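Local coordinates for protein ammonium transporter (Kuenenia stuttgartiensis, PDB 6EU6) that probably senses ammonium as the membrane-embedded Amt-family sensor module of a histidine kinase and passes the signal across the membrane, at residues A[25-30]-A[104-109]; A[251-256]-A[267-272]; A[139-144]-A[150-155]; A[160-165]-A[284-289]; A[166-171]-A[362-367]. All blocks are in the same frame, centred on the assembly; numbering follows the deposited sequence.

Overall arrangement
The five contacts lie in the helical body of one subunit of an Amt trimer. Contacts 1, 2 and 5 are buried helix-to-helix packing: a ring against threonine methyls in contact 1, alanine and leucine in contact 2, and one threonine against alanine in contact 5. Contact 2 packs on the third subunit and helix 2-34 of contact 1 also reaches the second; contacts 1 and 5 lie nearer the centre of the chain and touch through Val-170 and His-171. Contacts 3 (partly buried) and 4 (buried) involve loops and rely on flat groups, tryptophan on tryptophan and phenylalanine on an amide. Helix 121-144 and the loop 160-165, bonded through Trp-144 and Asp-163, tie contacts 3, 4 and 5 together.

Contact 1. Residues A[25-30]-A[104-109]; sequences LGFTSY and ASTAAT
The phenyl ring of Phe-27 reaches from helix 2-34 to the methyl groups of Thr-106 and Thr-109, one helical turn apart on helix 93-114, in a buried helix-helix contact of the Amt helical bundle. CG2 of Thr-109 sits over one face of the ring in a CH-pi contact, 3.9 Å from the centroid and 26° off the ring normal, displaced toward the rim on the CD2 side. CG2 of Thr-106 comes in obliquely at the far end of the same ring, its side chain at about a right angle to that of Phe-27. The first torsion of Thr-109, with OG1 opposite its backbone N (chi1 -164°), turns the methyl to the ring and leaves the hydroxyl to bond Asp-50 OD2. Thr-106 likewise offers carbon, since its OG1 bonds Val-102 O within its own helix. Beyond the contact, Phe-27 also packs on Asn-47 of helix 40-67 and Leu-216 of helix 206-226. The closest approach is Phe-27 CD2 to Thr-109 CG2 at 3.5 Å, against 3.9 Å from Phe-27 CE2 to Thr-106 CG2.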
# COMPACT_ATOMS: atom_id res chain seq x y z
N LEU A 25 -3.78 4.94 -7.16
CA LEU A 25 -2.35 5.26 -6.94
C LEU A 25 -1.44 4.50 -7.91
O LEU A 25 -0.51 5.08 -8.50
CB LEU A 25 -2.02 4.94 -5.49
CG LEU A 25 -0.69 5.45 -4.90
CD1 LEU A 25 -0.72 5.27 -3.39
CD2 LEU A 25 0.48 4.71 -5.43
N GLY A 26 -1.75 3.22 -8.12
CA GLY A 26 -1.10 2.42 -9.16
C GLY A 26 -1.09 3.04 -10.52
O GLY A 26 -0.03 3.18 -11.14
N PHE A 27 -2.26 3.45 -11.01
CA PHE A 27 -2.33 4.09 -12.28
C PHE A 27 -1.57 5.40 -12.27
O PHE A 27 -0.98 5.74 -13.26
CB PHE A 27 -3.80 4.40 -12.66
CG PHE A 27 -4.54 3.22 -13.07
CD1 PHE A 27 -4.27 2.63 -14.30
CD2 PHE A 27 -5.53 2.63 -12.25
CE1 PHE A 27 -4.99 1.47 -14.71
CE2 PHE A 27 -6.23 1.46 -12.66
CZ PHE A 27 -5.97 0.91 -13.88
N THR A 28 -1.64 6.15 -11.17
CA THR A 28 -0.92 7.43 -11.10
C THR A 28 0.61 7.17 -11.27
O THR A 28 1.28 7.79 -12.11
CB THR A 28 -1.15 8.13 -9.76
OG1 THR A 28 -2.57 8.33 -9.55
CG2 THR A 28 -0.40 9.51 -9.78
N SER A 29 1.15 6.18 -10.54
CA SER A 29 2.60 5.91 -10.67
C SER A 29 2.95 5.39 -12.02
O SER A 29 4.00 5.75 -12.54
CB SER A 29 3.10 4.89 -9.67
OG SER A 29 2.56 5.25 -8.48
N TYR A 30 2.18 4.41 -12.50
CA TYR A 30 2.42 3.78 -13.80
C TYR A 30 2.46 4.86 -14.91
O TYR A 30 3.42 4.95 -15.71
CB TYR A 30 1.31 2.78 -14.06
CG TYR A 30 1.59 1.84 -15.18
CD1 TYR A 30 2.36 0.73 -14.95
CD2 TYR A 30 1.10 2.09 -16.49
CE1 TYR A 30 2.58 -0.21 -15.93
CE2 TYR A 30 1.33 1.17 -17.53
CZ TYR A 30 2.08 0.04 -17.24
OH TYR A 30 2.39 -0.88 -18.18
N ALA A 104 -15.94 1.85 -10.97
CA ALA A 104 -16.21 2.92 -11.90
C ALA A 104 -14.98 3.84 -12.01
O ALA A 104 -14.66 4.27 -13.11
CB ALA A 104 -17.45 3.76 -11.50
N SER A 105 -14.32 4.14 -10.88
CA SER A 105 -13.15 4.94 -10.93
C SER A 105 -12.03 4.31 -11.75
O SER A 105 -11.18 5.04 -12.33
CB SER A 105 -12.65 5.23 -9.52
OG SER A 105 -13.67 5.99 -8.84
N THR A 106 -11.93 3.00 -11.66
CA THR A 106 -10.97 2.21 -12.50
C THR A 106 -11.26 2.40 -14.00
O THR A 106 -10.41 2.69 -14.80
CB THR A 106 -10.98 0.74 -12.11
OG1 THR A 106 -10.81 0.63 -10.70
CG2 THR A 106 -9.88 -0.00 -12.75
N ALA A 107 -12.50 2.21 -14.35
CA ALA A 107 -12.92 2.34 -15.77
C ALA A 107 -12.60 3.72 -16.28
O ALA A 107 -12.07 3.89 -17.35
CB ALA A 107 -14.41 2.06 -15.87
N ALA A 108 -12.80 4.71 -15.45
CA ALA A 108 -12.66 6.06 -15.95
C ALA A 108 -11.23 6.54 -16.05
O ALA A 108 -10.89 7.39 -16.88
CB ALA A 108 -13.44 6.97 -15.00
N THR A 109 -10.35 6.03 -15.17
CA THR A 109 -9.01 6.55 -15.09
C THR A 109 -8.13 6.02 -16.21
O THR A 109 -7.06 6.62 -16.51
CB THR A 109 -8.38 6.32 -13.71
OG1 THR A 109 -7.25 7.16 -13.61
CG2 THR A 109 -7.89 4.91 -13.52

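Contact 2. Residues A[251-256]-A[267-272]; sequences VSALIF and GSLFTA
An antiparallel helical hairpin, helix 234-261 followed after a short turn by helix 266-280, is held here by Ala-253 and Leu-254 against Leu-269 and Ala-272. The two segments run at 148° to each other, and their axes approach to 8.9 Å. The CA atoms of Ala-253 and Leu-269 come within 5.8 Å, the alanine methyl being small, and Ala-272 likewise offers only a methyl. The methyl groups of Ala-253 and Ala-272 point at each other, CB to CB at 3.4 Å, a close methyl-methyl approach. Beside this pair the two leucines cross obliquely. In Leu-269, CG stands opposite the backbone N (chi1 171°), which swings CD1 toward the first helix, where it lies 3.8 Å from CD2 of Leu-254. The same CD1 meets the methyl of Ala-253 at 4.2 Å from its CB, filling the angle between the alanine and the neighbouring leucine. In the Amt trimer this hairpin lies on the subunit interface: Leu-254 packs on Val-49 and Leu-269 on Leu-52, both of the third subunit. A bound dodecyl maltoside also comes within about 4 Å of the Leu-254 side chain. Polar groups turn to other partners, with Ser-268 OG bonded to Glu-307 OE1 and Arg-261 NH1. Ala-253 also touches Ile-304 of helix 289-312.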
# COMPACT_ATOMS: atom_id res chain seq x y z
N VAL A 251 6.22 -13.97 -17.87
CA VAL A 251 7.28 -14.91 -18.28
C VAL A 251 7.17 -15.12 -19.81
O VAL A 251 8.19 -15.20 -20.50
CB VAL A 251 7.25 -16.21 -17.46
CG1 VAL A 251 8.16 -17.29 -18.08
CG2 VAL A 251 7.71 -15.94 -15.99
N SER A 252 5.93 -15.21 -20.32
CA SER A 252 5.70 -15.40 -21.76
C SER A 252 6.25 -14.20 -22.45
O SER A 252 6.91 -14.33 -23.46
CB SER A 252 4.21 -15.58 -22.05
OG SER A 252 3.82 -16.67 -21.22
N ALA A 253 6.01 -13.02 -21.89
CA ALA A 253 6.57 -11.81 -22.45
C ALA A 253 8.09 -11.77 -22.45
O ALA A 253 8.68 -11.31 -23.44
CB ALA A 253 6.01 -10.58 -21.74
N LEU A 254 8.74 -12.20 -21.37
CA LEU A 254 10.17 -12.19 -21.33
C LEU A 254 10.67 -13.06 -22.46
O LEU A 254 11.60 -12.67 -23.14
CB LEU A 254 10.77 -12.73 -20.03
CG LEU A 254 10.59 -11.85 -18.78
CD1 LEU A 254 11.07 -12.66 -17.57
CD2 LEU A 254 11.34 -10.52 -19.04
N ILE A 255 10.03 -14.21 -22.67
CA ILE A 255 10.51 -15.13 -23.68
C ILE A 255 10.32 -14.56 -25.09
O ILE A 255 11.27 -14.54 -25.83
CB ILE A 255 9.92 -16.53 -23.51
CG1 ILE A 255 10.43 -17.13 -22.22
CG2 ILE A 255 10.26 -17.42 -24.71
CD1 ILE A 255 9.55 -18.23 -21.75
N PHE A 256 9.10 -14.12 -25.43
CA PHE A 256 8.71 -13.62 -26.72
C PHE A 256 9.47 -12.34 -27.08
O PHE A 256 9.84 -12.14 -28.23
CB PHE A 256 7.20 -13.34 -26.72
CG PHE A 256 6.66 -12.72 -28.00
CD1 PHE A 256 6.48 -13.49 -29.13
CD2 PHE A 256 6.29 -11.37 -28.05
CE1 PHE A 256 5.95 -12.94 -30.30
CE2 PHE A 256 5.79 -10.80 -29.23
CZ PHE A 256 5.62 -11.60 -30.36
N GLY A 267 8.82 -1.57 -21.28
CA GLY A 267 7.47 -1.09 -21.62
C GLY A 267 6.55 -2.26 -21.97
O GLY A 267 5.46 -2.39 -21.43
N SER A 268 7.05 -3.14 -22.81
CA SER A 268 6.28 -4.27 -23.30
C SER A 268 6.12 -5.31 -22.24
O SER A 268 5.12 -6.02 -22.24
CB SER A 268 6.91 -4.87 -24.56
OG SER A 268 6.72 -3.94 -25.58
N LEU A 269 7.12 -5.47 -21.35
CA LEU A 269 6.97 -6.42 -20.26
C LEU A 269 5.82 -5.98 -19.33
O LEU A 269 4.99 -6.79 -18.90
CB LEU A 269 8.26 -6.52 -19.47
CG LEU A 269 8.17 -7.32 -18.18
CD1 LEU A 269 7.98 -8.78 -18.49
CD2 LEU A 269 9.44 -7.12 -17.37
N PHE A 270 5.77 -4.68 -19.01
CA PHE A 270 4.66 -4.18 -18.17
C PHE A 270 3.35 -4.36 -18.85
O PHE A 270 2.37 -4.83 -18.25
CB PHE A 270 4.80 -2.65 -17.88
CG PHE A 270 6.07 -2.24 -17.15
CD1 PHE A 270 6.53 -2.91 -16.08
CD2 PHE A 270 6.73 -1.10 -17.50
CE1 PHE A 270 7.69 -2.56 -15.40
CE2 PHE A 270 7.88 -0.72 -16.84
CZ PHE A 270 8.34 -1.44 -15.76
N THR A 271 3.29 -3.99 -20.13
CA THR A 271 2.05 -4.16 -20.91
C THR A 271 1.53 -5.58 -20.77
O THR A 271 0.35 -5.80 -20.59
CB THR A 271 2.28 -3.79 -22.40
OG1 THR A 271 2.64 -2.43 -22.45
CG2 THR A 271 1.04 -4.01 -23.25
N ALA A 272 2.40 -6.56 -20.92
CA ALA A 272 1.96 -7.90 -20.91
C ALA A 272 1.41 -8.33 -19.52
O ALA A 272 0.42 -9.05 -19.46
CB ALA A 272 3.10 -8.79 -21.37

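Contact 3. Residues A[139-144]-A[150-155]; sequences FGHWAW and PDQTGW
The indole of Trp-142 is covered on both faces: CA of Phe-139 lies over one, and NE1 of Trp-155 over the opposite one, 3.1 Å above the plane and offset toward the rim. Trp-155 turns its edge to that face, an edge-to-face pair with five-membered ring centroids 4.2 Å apart and planes at 52°. The two side chains run side by side in the same direction, and the closest atoms are Trp-142 CD2 and Trp-155 NE1 at 3.2 Å. Trp-142 NE1 bonds Leu-74 O. Replacing Trp-142 by an alanine would probably leave Leu-74 O without this donor and the edge of Trp-155 without a ring to lie against. The His-141 ring and the Gln-152 amide, planes 73° apart, meet more loosely, His-141 CE1 to Gln-152 NE2 at 3.8 Å; Gln-152 NE2 bonds Gly-145 O and Gly-68 O, and His-141 NE2 bonds Ser-70 OG. Between these pairs Gly-154 packs against two backbone carbonyls, its CA 3.2 Å from His-141 O and 3.4 Å from Trp-142 O in CA-H...O contacts, where a side chain would clash. The loop after helix 121-144 thus folds back on the helix, with Gly-154 as the N-cap of the short helix 155-158.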
# COMPACT_ATOMS: atom_id res chain seq x y z
N PHE A 139 -23.80 0.31 -20.01
CA PHE A 139 -23.24 -1.03 -20.29
C PHE A 139 -23.19 -1.93 -19.08
O PHE A 139 -23.49 -3.11 -19.16
CB PHE A 139 -21.86 -0.99 -21.00
CG PHE A 139 -21.40 -2.34 -21.47
CD1 PHE A 139 -20.71 -3.21 -20.61
CD2 PHE A 139 -21.73 -2.82 -22.74
CE1 PHE A 139 -20.33 -4.50 -21.03
CE2 PHE A 139 -21.36 -4.13 -23.16
CZ PHE A 139 -20.64 -4.95 -22.30
N GLY A 140 -22.88 -1.36 -17.93
CA GLY A 140 -22.84 -2.14 -16.73
C GLY A 140 -24.20 -2.73 -16.39
O GLY A 140 -24.28 -3.82 -15.84
N HIS A 141 -25.24 -1.95 -16.64
CA HIS A 141 -26.61 -2.45 -16.42
C HIS A 141 -26.86 -3.67 -17.35
O HIS A 141 -27.34 -4.72 -16.91
CB HIS A 141 -27.63 -1.38 -16.70
CG HIS A 141 -29.01 -1.78 -16.31
ND1 HIS A 141 -29.44 -1.77 -15.00
CD2 HIS A 141 -30.05 -2.26 -17.05
CE1 HIS A 141 -30.70 -2.17 -14.95
NE2 HIS A 141 -31.10 -2.47 -16.18
N TRP A 142 -26.44 -3.54 -18.59
CA TRP A 142 -26.68 -4.61 -19.57
C TRP A 142 -26.07 -5.91 -19.12
O TRP A 142 -26.67 -6.98 -19.31
CB TRP A 142 -26.19 -4.23 -20.95
CG TRP A 142 -26.80 -3.01 -21.49
CD1 TRP A 142 -27.90 -2.33 -20.99
CD2 TRP A 142 -26.36 -2.26 -22.62
NE1 TRP A 142 -28.13 -1.19 -21.75
CE2 TRP A 142 -27.21 -1.16 -22.76
CE3 TRP A 142 -25.32 -2.41 -23.53
CZ2 TRP A 142 -27.03 -0.21 -23.75
CZ3 TRP A 142 -25.18 -1.50 -24.50
CH2 TRP A 142 -26.01 -0.41 -24.60
N ALA A 143 -24.85 -5.80 -18.55
CA ALA A 143 -23.99 -6.98 -18.21
C ALA A 143 -24.21 -7.47 -16.82
O ALA A 143 -24.24 -8.67 -16.55
CB ALA A 143 -22.52 -6.62 -18.44
N TRP A 144 -24.49 -6.53 -15.92
CA TRP A 144 -24.53 -6.84 -14.51
C TRP A 144 -25.78 -6.32 -13.79
O TRP A 144 -25.80 -6.30 -12.58
CB TRP A 144 -23.31 -6.14 -13.84
CG TRP A 144 -21.94 -6.74 -14.11
CD1 TRP A 144 -21.65 -7.92 -14.74
CD2 TRP A 144 -20.70 -6.17 -13.73
NE1 TRP A 144 -20.26 -8.12 -14.79
CE2 TRP A 144 -19.67 -7.07 -14.15
CE3 TRP A 144 -20.34 -5.01 -13.05
CZ2 TRP A 144 -18.34 -6.83 -13.91
CZ3 TRP A 144 -19.01 -4.76 -12.79
CH2 TRP A 144 -18.01 -5.67 -13.26
N PRO A 150 -33.67 -6.53 -6.75
CA PRO A 150 -34.36 -7.85 -6.77
C PRO A 150 -35.04 -8.17 -8.11
O PRO A 150 -35.58 -7.27 -8.72
CB PRO A 150 -35.41 -7.71 -5.66
CG PRO A 150 -35.69 -6.25 -5.59
CD PRO A 150 -34.40 -5.54 -5.93
N ASP A 151 -34.93 -9.40 -8.59
CA ASP A 151 -35.78 -9.90 -9.67
C ASP A 151 -35.67 -9.17 -10.98
O ASP A 151 -36.71 -8.82 -11.53
CB ASP A 151 -37.26 -9.86 -9.25
CG ASP A 151 -37.52 -10.54 -7.92
OD1 ASP A 151 -37.10 -11.72 -7.79
OD2 ASP A 151 -38.14 -9.91 -7.02
N GLN A 152 -34.46 -8.95 -11.50
CA GLN A 152 -34.31 -8.23 -12.77
C GLN A 152 -33.04 -8.65 -13.44
O GLN A 152 -32.23 -9.35 -12.83
CB GLN A 152 -34.28 -6.72 -12.55
CG GLN A 152 -33.05 -6.23 -11.79
CD GLN A 152 -33.06 -4.74 -11.63
OE1 GLN A 152 -34.10 -4.15 -11.29
NE2 GLN A 152 -31.92 -4.10 -11.90
N THR A 153 -32.83 -8.21 -14.66
CA THR A 153 -31.59 -8.48 -15.32
C THR A 153 -31.32 -7.47 -16.43
O THR A 153 -32.19 -6.71 -16.86
CB THR A 153 -31.59 -9.91 -15.88
OG1 THR A 153 -30.27 -10.25 -16.26
CG2 THR A 153 -32.49 -10.04 -17.11
N GLY A 154 -30.09 -7.43 -16.89
CA GLY A 154 -29.75 -6.60 -18.00
C GLY A 154 -29.85 -7.50 -19.20
O GLY A 154 -29.68 -8.74 -19.10
N TRP A 155 -30.05 -6.89 -20.37
CA TRP A 155 -30.33 -7.71 -21.54
C TRP A 155 -29.16 -8.59 -21.92
O TRP A 155 -29.38 -9.68 -22.35
CB TRP A 155 -30.83 -6.86 -22.73
CG TRP A 155 -29.82 -5.96 -23.40
CD1 TRP A 155 -29.53 -4.70 -23.07
CD2 TRP A 155 -29.00 -6.28 -24.53
NE1 TRP A 155 -28.55 -4.22 -23.89
CE2 TRP A 155 -28.21 -5.17 -24.79
CE3 TRP A 155 -28.78 -7.46 -25.27
CZ2 TRP A 155 -27.26 -5.16 -25.80
CZ3 TRP A 155 -27.85 -7.45 -26.26
CH2 TRP A 155 -27.09 -6.30 -26.51

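Contact 4. Residues A[160-165]-A[284-289]; sequences GFIDFA and SNMVTP
Phe-164 sets its CG opposite the backbone N (chi1 176°), while Asn-285 places its CG between its own backbone N and carbonyl carbon (chi1 62°), and these choices lay ring and amide one over the other. The planes are only 12° apart, with Asn-285 CG 3.3 Å above the ring plane and offset toward its rim. Asn-285 CB makes a CH-pi contact, 3.7 Å from the Phe-164 centroid and almost straight above it. OD1 of Asn-285 lies 3.2 Å from Phe-164 CG, buried and with no hydrogen-bonding partner. In the Amt helical bundle the contact joins two interhelical loops, one leading into helix 167-185 and the other into helix 289-312. MES, probably from the crystallisation liquor, is bonded to Phe-164 O and Asp-163 N, and a MES oxygen makes a weak bond to Asn-285 ND2. An alanine in place of Phe-164 is likely to leave the Asn-285 amide without its stacking surface and free to turn. Ser-284 OG approaches the ring edge near its plane, 3.4 Å from CD2 of Phe-164. The next residue after Asn-285, Met-286, bent at its third torsion, brings SD to within 3.9 Å of Ile-162 CG2, and Ile-162 is backed by Val-337 of helix 322-340.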
# COMPACT_ATOMS: atom_id res chain seq x y z
N GLY A 160 -26.88 -14.53 -21.44
CA GLY A 160 -25.79 -15.41 -20.93
C GLY A 160 -24.35 -14.85 -20.91
O GLY A 160 -23.40 -15.60 -20.71
N PHE A 161 -24.20 -13.56 -21.13
CA PHE A 161 -22.88 -12.90 -21.05
C PHE A 161 -22.28 -13.08 -19.64
O PHE A 161 -22.99 -12.90 -18.65
CB PHE A 161 -22.99 -11.42 -21.36
CG PHE A 161 -21.67 -10.74 -21.50
CD1 PHE A 161 -20.78 -11.09 -22.51
CD2 PHE A 161 -21.30 -9.74 -20.62
CE1 PHE A 161 -19.56 -10.45 -22.66
CE2 PHE A 161 -20.05 -9.08 -20.76
CZ PHE A 161 -19.19 -9.48 -21.76
N ILE A 162 -21.00 -13.44 -19.60
CA ILE A 162 -20.26 -13.62 -18.36
C ILE A 162 -19.05 -12.64 -18.32
O ILE A 162 -18.30 -12.55 -19.26
CB ILE A 162 -19.73 -15.04 -18.26
CG1 ILE A 162 -20.93 -16.04 -18.13
CG2 ILE A 162 -18.80 -15.25 -17.07
CD1 ILE A 162 -20.50 -17.46 -18.40
N ASP A 163 -18.94 -11.91 -17.23
CA ASP A 163 -17.72 -11.17 -16.95
C ASP A 163 -17.61 -11.06 -15.41
O ASP A 163 -18.25 -10.23 -14.80
CB ASP A 163 -17.80 -9.83 -17.61
CG ASP A 163 -16.51 -9.04 -17.51
OD1 ASP A 163 -15.53 -9.50 -16.84
OD2 ASP A 163 -16.52 -7.94 -18.07
N PHE A 164 -16.84 -11.95 -14.81
CA PHE A 164 -16.77 -11.99 -13.37
C PHE A 164 -16.47 -10.66 -12.68
O PHE A 164 -17.22 -10.20 -11.82
CB PHE A 164 -15.71 -13.04 -12.97
CG PHE A 164 -15.47 -13.10 -11.51
CD1 PHE A 164 -16.53 -13.37 -10.64
CD2 PHE A 164 -14.19 -12.99 -10.99
CE1 PHE A 164 -16.31 -13.42 -9.27
CE2 PHE A 164 -13.98 -13.04 -9.63
CZ PHE A 164 -15.02 -13.22 -8.76
N ALA A 165 -15.33 -10.06 -13.03
CA ALA A 165 -14.86 -8.89 -12.36
C ALA A 165 -14.70 -7.67 -13.28
O ALA A 165 -14.34 -6.60 -12.83
CB ALA A 165 -13.60 -9.23 -11.57
N SER A 284 -11.59 -15.32 -13.20
CA SER A 284 -10.72 -15.88 -12.16
C SER A 284 -11.46 -16.76 -11.16
O SER A 284 -10.83 -17.54 -10.48
CB SER A 284 -9.94 -14.77 -11.43
OG SER A 284 -10.87 -13.87 -10.94
N ASN A 285 -12.80 -16.67 -11.06
CA ASN A 285 -13.55 -17.51 -10.13
C ASN A 285 -13.92 -18.88 -10.74
O ASN A 285 -14.42 -19.75 -10.02
CB ASN A 285 -14.84 -16.82 -9.74
CG ASN A 285 -15.78 -16.58 -10.94
OD1 ASN A 285 -15.35 -16.24 -12.06
ND2 ASN A 285 -17.05 -16.75 -10.72
N MET A 286 -13.66 -19.08 -12.02
CA MET A 286 -14.22 -20.26 -12.72
C MET A 286 -13.24 -21.08 -13.45
O MET A 286 -13.64 -22.04 -14.13
CB MET A 286 -15.38 -19.87 -13.66
CG MET A 286 -15.13 -18.85 -14.71
SD MET A 286 -16.64 -18.14 -15.54
CE MET A 286 -17.55 -17.65 -14.19
N VAL A 287 -11.96 -20.77 -13.28
CA VAL A 287 -10.89 -21.50 -13.96
C VAL A 287 -9.97 -22.10 -12.91
O VAL A 287 -10.04 -21.72 -11.75
CB VAL A 287 -10.09 -20.63 -14.96
CG1 VAL A 287 -11.02 -19.97 -15.95
CG2 VAL A 287 -9.22 -19.54 -14.27
N THR A 288 -9.18 -23.06 -13.34
CA THR A 288 -8.14 -23.70 -12.51
C THR A 288 -6.83 -22.88 -12.62
O THR A 288 -6.62 -22.14 -13.58
CB THR A 288 -7.83 -25.16 -13.02
OG1 THR A 288 -7.32 -25.11 -14.37
CG2 THR A 288 -9.06 -26.10 -12.97
N PRO A 289 -5.91 -23.07 -11.68
CA PRO A 289 -4.67 -22.33 -11.79
C PRO A 289 -3.90 -22.61 -13.09
O PRO A 289 -3.34 -21.66 -13.65
CB PRO A 289 -3.88 -22.79 -10.58
CG PRO A 289 -4.91 -23.18 -9.59
CD PRO A 289 -6.02 -23.80 -10.40

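Contact 5. Residues A[166-171]-A[362-367]; sequences GATVVH and LGVIVA
Thr-168 carries this contact: its CG2 presses on the methyl of Ala-367, Thr-168 CG2 to Ala-367 CB at 3.5 Å. Thr-168 CG2 also passes 4.4 Å from Gly-363 O, one turn earlier, and Thr-168 OG1 lies the same distance from CG2 of Val-364. With OG1 beside the backbone N and anti to the carbonyl carbon (chi1 -68°), CG2 falls opposite the N and is given to helix 353-385, while the hydroxyl is turned to Thr-334, with whose OG1 it forms a hydrogen bond. The glycine and the alanine on the second helix present little bulk, and the short segments run nearly parallel, at 16°, with axes 10.3 Å apart.

The start of the helix, just before Thr-168, is held by several bonds. Gly-166, at the N-cap, gives its carbonyl O to two amides, 2.9 Å to Val-170 N and 3.0 Å to His-171 N, which marks a wide pi-type turn. Asp-163 grips the same end, OD2 bonding the N of Thr-168 and of Val-169 and OD1 that of Gly-166 and of Ala-167, while further along His-171 bonds His-326, ND1 to ND1, the twin-histidine pair characteristic of the Amt pore. Helix 167-185 is flanked by helix 121-144, with Phe-139 on Thr-168, by helix 93-114 at Val-170, and by helix 322-340, whose Thr-334 also touches Val-364 of helix 353-385.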
# COMPACT_ATOMS: atom_id res chain seq x y z
N GLY A 166 -15.02 -7.80 -14.57
CA GLY A 166 -15.04 -6.63 -15.43
C GLY A 166 -13.96 -6.51 -16.48
O GLY A 166 -13.50 -5.39 -16.81
N ALA A 167 -13.56 -7.63 -17.06
CA ALA A 167 -12.64 -7.53 -18.17
C ALA A 167 -13.19 -6.63 -19.30
O ALA A 167 -12.45 -5.81 -19.91
CB ALA A 167 -12.31 -8.92 -18.72
N THR A 168 -14.48 -6.79 -19.57
CA THR A 168 -15.20 -5.99 -20.52
C THR A 168 -15.83 -4.78 -19.81
O THR A 168 -15.63 -3.65 -20.22
CB THR A 168 -16.28 -6.83 -21.27
OG1 THR A 168 -15.63 -7.80 -22.12
CG2 THR A 168 -17.07 -5.95 -22.15
N VAL A 169 -16.55 -5.03 -18.74
CA VAL A 169 -17.38 -3.99 -18.12
C VAL A 169 -16.51 -2.81 -17.62
O VAL A 169 -16.87 -1.64 -17.81
CB VAL A 169 -18.18 -4.59 -16.97
CG1 VAL A 169 -18.97 -3.50 -16.20
CG2 VAL A 169 -19.20 -5.57 -17.53
N VAL A 170 -15.36 -3.12 -17.03
CA VAL A 170 -14.41 -2.11 -16.61
C VAL A 170 -13.36 -1.82 -17.71
O VAL A 170 -13.21 -0.70 -18.18
CB VAL A 170 -13.77 -2.50 -15.27
CG1 VAL A 170 -12.67 -1.49 -14.86
CG2 VAL A 170 -14.86 -2.49 -14.17
N HIS A 171 -12.59 -2.83 -18.08
CA HIS A 171 -11.36 -2.60 -18.76
C HIS A 171 -11.58 -2.32 -20.24
O HIS A 171 -11.10 -1.34 -20.76
CB HIS A 171 -10.48 -3.82 -18.46
CG HIS A 171 -10.02 -3.82 -17.03
ND1 HIS A 171 -9.17 -2.87 -16.52
CD2 HIS A 171 -10.30 -4.65 -16.01
CE1 HIS A 171 -8.94 -3.11 -15.25
NE2 HIS A 171 -9.65 -4.17 -14.90
N LEU A 362 -20.40 -11.42 -28.71
CA LEU A 362 -21.44 -10.43 -28.89
C LEU A 362 -21.26 -9.34 -27.84
O LEU A 362 -21.42 -8.17 -28.13
CB LEU A 362 -22.84 -11.05 -28.78
CG LEU A 362 -23.97 -10.06 -28.53
CD1 LEU A 362 -24.08 -9.15 -29.75
CD2 LEU A 362 -25.28 -10.79 -28.27
N GLY A 363 -20.97 -9.73 -26.62
CA GLY A 363 -20.68 -8.73 -25.56
C GLY A 363 -19.50 -7.84 -25.89
O GLY A 363 -19.53 -6.60 -25.69
N VAL A 364 -18.47 -8.45 -26.43
CA VAL A 364 -17.28 -7.74 -26.85
C VAL A 364 -17.59 -6.68 -27.90
O VAL A 364 -17.08 -5.55 -27.84
CB VAL A 364 -16.23 -8.72 -27.39
CG1 VAL A 364 -15.19 -8.05 -28.25
CG2 VAL A 364 -15.57 -9.44 -26.23
N ILE A 365 -18.36 -7.06 -28.91
CA ILE A 365 -18.73 -6.16 -30.01
C ILE A 365 -19.65 -5.06 -29.59
O ILE A 365 -19.55 -3.93 -30.06
CB ILE A 365 -19.34 -6.99 -31.19
CG1 ILE A 365 -18.20 -7.70 -31.88
CG2 ILE A 365 -20.09 -6.10 -32.14
CD1 ILE A 365 -18.60 -8.99 -32.53
N VAL A 366 -20.60 -5.38 -28.74
CA VAL A 366 -21.49 -4.37 -28.19
C VAL A 366 -20.70 -3.35 -27.33
O VAL A 366 -20.90 -2.18 -27.47
CB VAL A 366 -22.61 -4.99 -27.38
CG1 VAL A 366 -23.39 -3.92 -26.61
CG2 VAL A 366 -23.54 -5.80 -28.31
N ALA A 367 -19.78 -3.83 -26.50
CA ALA A 367 -18.93 -2.95 -25.65
C ALA A 367 -18.10 -1.98 -26.49
O ALA A 367 -18.07 -0.73 -26.27
CB ALA A 367 -18.04 -3.77 -24.69